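Local coordinates for iron-regulated outer membrane protein (Neisseria meningitidis, PDB 4B7O) that serves as a TonB-dependent iron transporter of the meningococcal outer membrane, probably acting in siderophore uptake, at residues Ala124-Ser128 with Tyr384-Glu388; Ser438-Asp444 with Arg468-His474. All blocks are in the same frame, centred on the assembly; numbering follows the deposited sequence.

Contact 1 sets a loop of the plug against the inner side of the barrel wall, and contact 2 is a strand pairing within that wall; their centres are about 10 Å apart. Strands 376-391 and 441-455 are neighbours, and Q387 N probably donates a hydrogen bond to K442 O at 2.8 Å. Side chains join the two as well. D127 OD2 of the plug lies 2.8 Å from K442 NZ in a salt bridge, while R385 forms a second one with D444. Plug carboxylate, two barrel cations and barrel carboxylate thus make one charged cluster inside the barrel, in a structure of the iron-free protein.

Contact 1 of 2, residues Ala124-Ser128 with Tyr384-Glu388; sequences AYSDS and YRHQE
R385 and Q387 reach from the barrel wall to the plug loop 124-128 and account for most of the surface buried here. R385 starts with CG opposite its backbone N (chi1 -167°), runs straight through chi2 and bends at chi3, which brings the guanidinium between Y125 and D127. R385 NH1 lies 3.4 Å from CE2 of the Y125 ring, whose plane is nearly perpendicular to the guanidinium, and makes a weak, long hydrogen bond of 3.5 Å to Y125 O. D127 OD1 sits over one face of the guanidinium, 3.4 Å from R385 NH2. With no N-H aimed at it, that salt bridge works through charge alone; the stronger polar partners lie outside, K442 for D127 and D444 for R385.

Two residues further on, the Q387 side chain, stretched out from CG onward, puts its terminal amide among S126, D127 and S128. The Q387 and D127 side chains cross at about a right angle, with the amide and carboxylate planes 46° apart. Within the loop, S128 N donates a weak hydrogen bond to S126 OG.

This is the plug-to-barrel interface of a TonB-dependent receptor. Y125 OH is bonded to I160 N and D127 O to R136, both contacts within the plug, while strand 376-391 runs between strands 355-373 and 441-455, with T361 of the former touching S126, R385 and Q387.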
loop_
_atom_site.group_PDB
_atom_site.type_symbol
_atom_site.label_atom_id
_atom_site.label_comp_id
_atom_site.label_asym_id
_atom_site.label_seq_id
_atom_site.Cartn_x
_atom_site.Cartn_y
_atom_site.Cartn_z
ATOM N N ALA A 124 -2.638 -9.411 -6.359
ATOM C CA ALA A 124 -1.753 -8.998 -7.406
ATOM C C ALA A 124 -1.131 -7.692 -6.994
ATOM O O ALA A 124 -1.814 -6.795 -6.554
ATOM C CB ALA A 124 -2.529 -8.822 -8.694
ATOM N N TYR A 125 0.171 -7.563 -7.195
ATOM C CA TYR A 125 0.867 -6.391 -6.762
ATOM C C TYR A 125 2.232 -6.384 -7.448
ATOM O O TYR A 125 2.791 -7.404 -7.805
ATOM C CB TYR A 125 1.062 -6.455 -5.227
ATOM C CG TYR A 125 1.669 -7.802 -4.720
ATOM C CD1 TYR A 125 0.859 -8.883 -4.410
ATOM C CD2 TYR A 125 3.028 -7.958 -4.550
ATOM C CE1 TYR A 125 1.386 -10.103 -3.973
ATOM C CE2 TYR A 125 3.564 -9.157 -4.089
ATOM C CZ TYR A 125 2.724 -10.217 -3.807
ATOM O OH TYR A 125 3.245 -11.389 -3.354
ATOM N N SER A 126 2.816 -5.221 -7.513
ATOM C CA SER A 126 4.017 -5.002 -8.263
ATOM C C SER A 126 4.865 -4.201 -7.318
ATOM O O SER A 126 4.344 -3.553 -6.438
ATOM C CB SER A 126 3.641 -4.122 -9.470
ATOM O OG SER A 126 4.735 -3.414 -9.949
ATOM N N ASP A 127 6.173 -4.226 -7.496
ATOM C CA ASP A 127 6.997 -3.527 -6.557
ATOM C C ASP A 127 7.791 -2.426 -7.209
ATOM O O ASP A 127 8.543 -1.701 -6.539
ATOM C CB ASP A 127 7.856 -4.531 -5.763
ATOM C CG ASP A 127 8.937 -5.185 -6.591
ATOM O OD1 ASP A 127 8.784 -5.277 -7.827
ATOM O OD2 ASP A 127 9.930 -5.634 -5.976
ATOM N N SER A 128 7.585 -2.251 -8.504
ATOM C CA SER A 128 8.236 -1.133 -9.204
ATOM C C SER A 128 7.457 0.163 -9.039
ATOM O O SER A 128 6.306 0.164 -8.606
ATOM C CB SER A 128 8.491 -1.455 -10.676
ATOM O OG SER A 128 9.137 -2.733 -10.768
ATOM N N TYR A 384 4.915 -16.881 -9.173
ATOM C CA TYR A 384 5.618 -16.302 -10.322
ATOM C C TYR A 384 5.276 -14.827 -10.557
ATOM O O TYR A 384 4.114 -14.458 -10.718
ATOM C CB TYR A 384 5.225 -17.092 -11.591
ATOM C CG TYR A 384 5.878 -16.554 -12.836
ATOM C CD1 TYR A 384 7.218 -16.835 -13.094
ATOM C CD2 TYR A 384 5.179 -15.717 -13.732
ATOM C CE1 TYR A 384 7.854 -16.343 -14.205
ATOM C CE2 TYR A 384 5.799 -15.222 -14.874
ATOM C CZ TYR A 384 7.146 -15.553 -15.088
ATOM O OH TYR A 384 7.849 -15.105 -16.156
ATOM N N ARG A 385 6.254 -13.966 -10.654
ATOM C CA ARG A 385 5.917 -12.600 -11.047
ATOM C C ARG A 385 6.853 -12.102 -12.109
ATOM O O ARG A 385 8.037 -12.172 -11.897
ATOM C CB ARG A 385 6.033 -11.635 -9.867
ATOM C CG ARG A 385 5.385 -10.315 -10.195
ATOM C CD ARG A 385 5.328 -9.367 -9.033
ATOM N NE ARG A 385 6.630 -9.147 -8.493
ATOM C CZ ARG A 385 6.863 -8.674 -7.277
ATOM N NH1 ARG A 385 5.857 -8.343 -6.453
ATOM N NH2 ARG A 385 8.110 -8.523 -6.924
ATOM N N HIS A 386 6.321 -11.569 -13.212
ATOM C CA HIS A 386 7.132 -10.885 -14.243
ATOM C C HIS A 386 6.789 -9.432 -14.353
ATOM O O HIS A 386 5.599 -9.050 -14.570
ATOM C CB HIS A 386 6.958 -11.571 -15.626
ATOM C CG HIS A 386 7.940 -11.087 -16.676
ATOM N ND1 HIS A 386 7.691 -10.010 -17.462
ATOM C CD2 HIS A 386 9.213 -11.544 -17.024
ATOM C CE1 HIS A 386 8.747 -9.802 -18.268
ATOM N NE2 HIS A 386 9.680 -10.734 -17.991
ATOM N N GLN A 387 7.817 -8.602 -14.196
ATOM C CA GLN A 387 7.675 -7.188 -14.440
ATOM C C GLN A 387 8.404 -6.648 -15.638
ATOM O O GLN A 387 9.568 -6.981 -15.834
ATOM C CB GLN A 387 8.160 -6.411 -13.229
ATOM C CG GLN A 387 7.031 -6.181 -12.264
ATOM C CD GLN A 387 7.536 -5.902 -10.894
ATOM O OE1 GLN A 387 8.113 -6.784 -10.246
ATOM N NE2 GLN A 387 7.338 -4.677 -10.440
ATOM N N GLU A 388 7.770 -5.728 -16.366
ATOM C CA GLU A 388 8.464 -5.058 -17.492
ATOM C C GLU A 388 8.123 -3.596 -17.541
ATOM O O GLU A 388 6.930 -3.250 -17.602
ATOM C CB GLU A 388 8.105 -5.692 -18.849
ATOM C CG GLU A 388 8.982 -5.183 -19.998
ATOM C CD GLU A 388 8.725 -5.805 -21.414
ATOM O OE1 GLU A 388 7.889 -6.752 -21.585
ATOM O OE2 GLU A 388 9.371 -5.318 -22.393
#

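Contact 2 of 2, residues Ser438-Asp444 with Arg468-His474; sequences SNPTKTD and RFKVKTH
Chi1 of K472 (-161°) swings CG away from the backbone N, and bends at chi2 and chi3 let the side chain lean over the facing chain and run toward its N-terminal end, bringing its ammonium to S438 and N439. S438 OG, placed between its own backbone N and carbonyl carbon (chi1 53°), takes a hydrogen bond from K472 NZ at 2.8 Å; NZ also gives a weak one to N439 O. On the way K472 CB passes 3.5 Å from T441 OG1.

Between K442 and V471, which share a face with D444 and F469, contact is aliphatic: CG2 of V471 lies 3.5 Å from both CG and CD of K442. Beyond CD the lysine leads away from this pair to the carbonyl of P511 and the plug residue D127.

The backbones form an antiparallel ladder in the hairpin of strands 441-455 and 458-472, part of the transmembrane barrel of a TonB-dependent receptor. T441-K472 and T443-K470 are hydrogen-bonded pairs, alternating with the non-hydrogen-bonded K442-V471 and D444-F469. K472 N to T441 O is the straightest of the four bonds, 166° at the hydrogen.

Past the regular strands the two chains stay together: S438 N reaches H474 O at 3.1 Å from above the carbonyl plane, and P440 CG packs 3.6 Å from H474 CB. At the other end D444 OD1 comes within 3.1 Å of F469 CB, while S510 takes up that oxygen in a hydrogen bond. The H474 imidazole leads away from the pairing and uses both nitrogens, ND1 with T519 O and NE2 with I526 N.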
loop_
_atom_site.group_PDB
_atom_site.type_symbol
_atom_site.label_atom_id
_atom_site.label_comp_id
_atom_site.label_asym_id
_atom_site.label_seq_id
_atom_site.Cartn_x
_atom_site.Cartn_y
_atom_site.Cartn_z
ATOM N N SER A 438 17.424 -1.480 -23.701
ATOM C CA SER A 438 16.123 -2.127 -23.887
ATOM C C SER A 438 15.261 -2.048 -22.583
ATOM O O SER A 438 15.650 -1.429 -21.557
ATOM C CB SER A 438 16.310 -3.565 -24.369
ATOM O OG SER A 438 17.172 -4.224 -23.492
ATOM N N ASN A 439 14.085 -2.657 -22.638
ATOM C CA ASN A 439 13.160 -2.641 -21.528
ATOM C C ASN A 439 13.620 -3.498 -20.353
ATOM O O ASN A 439 13.732 -4.728 -20.486
ATOM C CB ASN A 439 11.842 -3.186 -22.010
ATOM C CG ASN A 439 11.102 -2.191 -22.836
ATOM O OD1 ASN A 439 11.591 -1.076 -23.037
ATOM N ND2 ASN A 439 9.907 -2.546 -23.269
ATOM N N PRO A 440 13.812 -2.874 -19.191
ATOM C CA PRO A 440 14.215 -3.577 -17.980
ATOM C C PRO A 440 13.125 -4.506 -17.561
ATOM O O PRO A 440 11.942 -4.201 -17.786
ATOM C CB PRO A 440 14.378 -2.467 -16.958
ATOM C CG PRO A 440 14.388 -1.193 -17.762
ATOM C CD PRO A 440 13.462 -1.486 -18.902
ATOM N N THR A 441 13.516 -5.676 -17.053
ATOM C CA THR A 441 12.548 -6.631 -16.540
ATOM C C THR A 441 13.028 -7.337 -15.245
ATOM O O THR A 441 14.192 -7.252 -14.855
ATOM C CB THR A 441 12.217 -7.710 -17.575
ATOM O OG1 THR A 441 13.337 -8.569 -17.682
ATOM C CG2 THR A 441 11.915 -7.119 -18.931
ATOM N N LYS A 442 12.118 -8.059 -14.604
ATOM C CA LYS A 442 12.435 -8.752 -13.345
ATOM C C LYS A 442 11.478 -9.892 -13.215
ATOM O O LYS A 442 10.262 -9.700 -13.348
ATOM C CB LYS A 442 12.322 -7.844 -12.134
ATOM C CG LYS A 442 12.884 -8.513 -10.883
ATOM C CD LYS A 442 13.003 -7.534 -9.738
ATOM C CE LYS A 442 11.714 -7.509 -8.942
ATOM N NZ LYS A 442 11.872 -6.530 -7.833
ATOM N N THR A 443 12.025 -11.094 -13.059
ATOM C CA THR A 443 11.204 -12.269 -12.778
ATOM C C THR A 443 11.427 -12.670 -11.310
ATOM O O THR A 443 12.559 -12.702 -10.859
ATOM C CB THR A 443 11.628 -13.433 -13.676
ATOM O OG1 THR A 443 11.475 -13.038 -15.035
ATOM C CG2 THR A 443 10.799 -14.673 -13.417
ATOM N N ASP A 444 10.353 -12.912 -10.567
ATOM C CA ASP A 444 10.467 -13.433 -9.197
ATOM C C ASP A 444 9.737 -14.746 -9.180
ATOM O O ASP A 444 8.630 -14.857 -9.732
ATOM C CB ASP A 444 9.917 -12.500 -8.140
ATOM C CG ASP A 444 10.795 -11.286 -7.898
ATOM O OD1 ASP A 444 11.967 -11.442 -7.504
ATOM O OD2 ASP A 444 10.308 -10.136 -8.060
ATOM N N ARG A 468 13.610 -17.019 -5.804
ATOM C CA ARG A 468 14.599 -16.804 -6.874
ATOM C C ARG A 468 14.258 -15.541 -7.679
ATOM O O ARG A 468 13.119 -15.392 -8.167
ATOM C CB ARG A 468 14.635 -18.024 -7.805
ATOM C CG ARG A 468 15.667 -17.902 -8.917
ATOM C CD ARG A 468 16.360 -19.218 -9.269
ATOM N NE ARG A 468 17.315 -19.010 -10.378
ATOM C CZ ARG A 468 18.603 -18.673 -10.248
ATOM N NH1 ARG A 468 19.153 -18.527 -9.043
ATOM N NH2 ARG A 468 19.354 -18.485 -11.333
ATOM N N PHE A 469 15.224 -14.647 -7.836
ATOM C CA PHE A 469 15.008 -13.573 -8.784
ATOM C C PHE A 469 15.942 -13.505 -10.006
ATOM O O PHE A 469 17.082 -14.005 -9.967
ATOM C CB PHE A 469 14.955 -12.244 -8.063
ATOM C CG PHE A 469 16.285 -11.664 -7.750
ATOM C CD1 PHE A 469 16.973 -10.917 -8.721
ATOM C CD2 PHE A 469 16.832 -11.789 -6.481
ATOM C CE1 PHE A 469 18.195 -10.326 -8.451
ATOM C CE2 PHE A 469 18.056 -11.183 -6.186
ATOM C CZ PHE A 469 18.737 -10.464 -7.167
ATOM N N LYS A 470 15.473 -12.846 -11.074
ATOM C CA LYS A 470 16.347 -12.507 -12.255
ATOM C C LYS A 470 16.076 -11.079 -12.678
ATOM O O LYS A 470 14.955 -10.721 -13.003
ATOM C CB LYS A 470 16.071 -13.441 -13.439
ATOM C CG LYS A 470 17.292 -13.576 -14.371
ATOM C CD LYS A 470 17.101 -13.394 -15.886
ATOM C CE LYS A 470 16.449 -14.598 -16.561
ATOM N NZ LYS A 470 14.943 -14.438 -16.611
ATOM N N VAL A 471 17.077 -10.241 -12.646
ATOM C CA VAL A 471 16.860 -8.871 -12.983
ATOM C C VAL A 471 17.609 -8.492 -14.263
ATOM O O VAL A 471 18.842 -8.657 -14.344
ATOM C CB VAL A 471 17.351 -7.965 -11.848
ATOM C CG1 VAL A 471 17.665 -6.606 -12.363
ATOM C CG2 VAL A 471 16.282 -7.869 -10.772
ATOM N N LYS A 472 16.875 -7.949 -15.242
ATOM C CA LYS A 472 17.491 -7.492 -16.481
ATOM C C LYS A 472 17.367 -5.994 -16.559
ATOM O O LYS A 472 16.283 -5.464 -16.793
ATOM C CB LYS A 472 16.848 -8.205 -17.672
ATOM C CG LYS A 472 17.663 -8.175 -18.971
ATOM C CD LYS A 472 16.915 -7.433 -20.080
ATOM C CE LYS A 472 17.331 -5.961 -20.069
ATOM N NZ LYS A 472 16.502 -5.025 -20.881
ATOM N N THR A 473 18.473 -5.306 -16.295
ATOM C CA THR A 473 18.483 -3.872 -16.316
ATOM C C THR A 473 18.352 -3.396 -17.757
ATOM O O THR A 473 18.279 -4.214 -18.673
ATOM C CB THR A 473 19.810 -3.334 -15.787
ATOM O OG1 THR A 473 20.803 -4.382 -15.849
ATOM C CG2 THR A 473 19.661 -2.787 -14.348
ATOM N N HIS A 474 18.330 -2.078 -17.964
ATOM C CA HIS A 474 18.091 -1.525 -19.306
ATOM C C HIS A 474 19.291 -1.499 -20.182
ATOM O O HIS A 474 19.239 -0.918 -21.238
ATOM C CB HIS A 474 17.448 -0.140 -19.299
ATOM C CG HIS A 474 18.351 0.957 -18.834
ATOM N ND1 HIS A 474 17.922 2.230 -18.708
ATOM C CD2 HIS A 474 19.674 0.945 -18.400
ATOM C CE1 HIS A 474 18.910 3.009 -18.231
ATOM N NE2 HIS A 474 19.992 2.226 -18.042
#